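Local coordinates for protein yojF (Bacillus subtilis, PDB 1NJH), which is of unknown function, belonging to the DUF1806 family and built largely of antiparallel strands with one short helix packed against them, at residues Q13-L16 against E17-A20. Sequence-based numbering, arbitrary orientation. Where two conformers were deposited one is given.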
loop_
_atom_site.group_PDB
_atom_site.type_symbol
_atom_site.label_atom_id
_atom_site.label_comp_id
_atom_site.label_asym_id
_atom_site.label_seq_id
_atom_site.Cartn_x
_atom_site.Cartn_y
_atom_site.Cartn_z
ATOM N N GLN A 13 -1.113 17.410 -10.692
ATOM C CA GLN A 13 0.010 17.990 -9.968
ATOM C C GLN A 13 -0.483 19.120 -9.076
ATOM O O GLN A 13 -0.096 19.223 -7.917
ATOM C CB GLN A 13 1.069 18.528 -10.933
ATOM C CG GLN A 13 2.264 19.144 -10.218
ATOM C CD GLN A 13 3.037 18.126 -9.387
ATOM O OE1 GLN A 13 3.365 17.034 -9.866
ATOM N NE2 GLN A 13 3.342 18.484 -8.147
ATOM N N ALA A 14 -1.341 19.976 -9.619
ATOM C CA ALA A 14 -1.877 21.084 -8.839
ATOM C C ALA A 14 -2.691 20.560 -7.659
ATOM O O ALA A 14 -2.666 21.128 -6.571
ATOM C CB ALA A 14 -2.747 21.974 -9.723
ATOM N N SER A 15 -3.417 19.470 -7.878
ATOM C CA SER A 15 -4.236 18.883 -6.822
ATOM C C SER A 15 -3.370 18.254 -5.723
ATOM O O SER A 15 -3.680 18.359 -4.532
ATOM C CB SER A 15 -5.171 17.825 -7.420
ATOM O OG SER A 15 -6.031 17.286 -6.428
ATOM N N LEU A 16 -2.282 17.603 -6.121
ATOM C CA LEU A 16 -1.393 16.982 -5.146
ATOM C C LEU A 16 -0.771 18.036 -4.237
ATOM O O LEU A 16 -0.724 17.867 -3.022
ATOM C CB LEU A 16 -0.284 16.181 -5.842
ATOM C CG LEU A 16 -0.669 14.918 -6.626
ATOM C CD1 LEU A 16 0.534 14.446 -7.458
ATOM C CD2 LEU A 16 -1.100 13.794 -5.679
ATOM N N GLU A 17 -0.296 19.134 -4.819
ATOM C CA GLU A 17 0.328 20.187 -4.027
ATOM C C GLU A 17 -0.676 20.802 -3.057
ATOM O O GLU A 17 -0.307 21.337 -2.013
ATOM C CB GLU A 17 0.917 21.244 -4.969
ATOM C CG GLU A 17 1.804 20.594 -6.009
ATOM C CD GLU A 17 2.395 21.552 -7.018
ATOM O OE1 GLU A 17 1.733 22.558 -7.356
ATOM O OE2 GLU A 17 3.515 21.272 -7.498
ATOM N N ARG A 18 -1.950 20.700 -3.408
ATOM C CA ARG A 18 -3.029 21.227 -2.587
ATOM C C ARG A 18 -3.066 20.547 -1.217
ATOM O O ARG A 18 -3.254 21.204 -0.193
ATOM C CB ARG A 18 -4.360 21.003 -3.306
ATOM C CG ARG A 18 -5.584 21.572 -2.613
ATOM C CD ARG A 18 -6.847 20.987 -3.231
ATOM N NE ARG A 18 -6.809 21.040 -4.692
ATOM C CZ ARG A 18 -7.654 20.392 -5.488
ATOM N NH1 ARG A 18 -8.612 19.637 -4.969
ATOM N NH2 ARG A 18 -7.537 20.496 -6.805
ATOM N N TYR A 19 -2.870 19.230 -1.207
ATOM C CA TYR A 19 -2.915 18.444 0.027
ATOM C C TYR A 19 -1.574 18.302 0.737
ATOM O O TYR A 19 -1.493 17.637 1.766
ATOM C CB TYR A 19 -3.437 17.026 -0.248
ATOM C CG TYR A 19 -4.794 16.955 -0.894
ATOM C CD1 TYR A 19 -5.959 17.113 -0.147
ATOM C CD2 TYR A 19 -4.913 16.735 -2.264
ATOM C CE1 TYR A 19 -7.217 17.051 -0.760
ATOM C CE2 TYR A 19 -6.153 16.675 -2.880
ATOM C CZ TYR A 19 -7.300 16.835 -2.126
ATOM O OH TYR A 19 -8.521 16.801 -2.761
ATOM N N ALA A 20 -0.520 18.906 0.193
ATOM C CA ALA A 20 0.795 18.808 0.825
ATOM C C ALA A 20 0.892 19.634 2.107
ATOM O O ALA A 20 0.245 20.673 2.237
ATOM C CB ALA A 20 1.878 19.255 -0.158
#
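The last turns of helix 9-18 are fastened by an i to i+4 pair, Q13 and E17, joined through both backbone and side chains. E17 N bonds to Q13 O at 3.1 Å and nearly straight (167°), an intact alpha-helical link. At the next residue, R18 N divides weakly between A14 O (3.3 Å) and S15 O (3.1 Å), and Y19 N reaches L16 O only weakly, so i to i+3 bonds appear here beside the weak i to i+4 bond to A14 O. Beside the intact link, Q13 NE2 donates to E17 OE2 (2.9 Å), which it meets from above the carboxylate plane; amide and carboxylate are turned 70° against each other. The bend at chi2 (64°) in Q13 folds its amide back toward E17, whose chain runs extended beyond CG. NE2 also donates to A60 O, and OE1 accepts from I62 N, so three bonds fix the amide's rotation. Shortening Q13 to an alanine removes the amide, and A60 O, I62 N and E17 OE2 would probably each lose a partner. Farther round, Y19 CD2 lies 3.0 Å from S15 O, and the neighbouring ring atom CE2 is 3.6 Å from S15 OG; Y19 OH is hydrogen-bonded to N93 O. On the sheet-facing side, L16 and Y19 pack on L95 of strand 95-101 and I112 of strand 106-113, while Y57 OH of strand 45-63 bonds to L16 O.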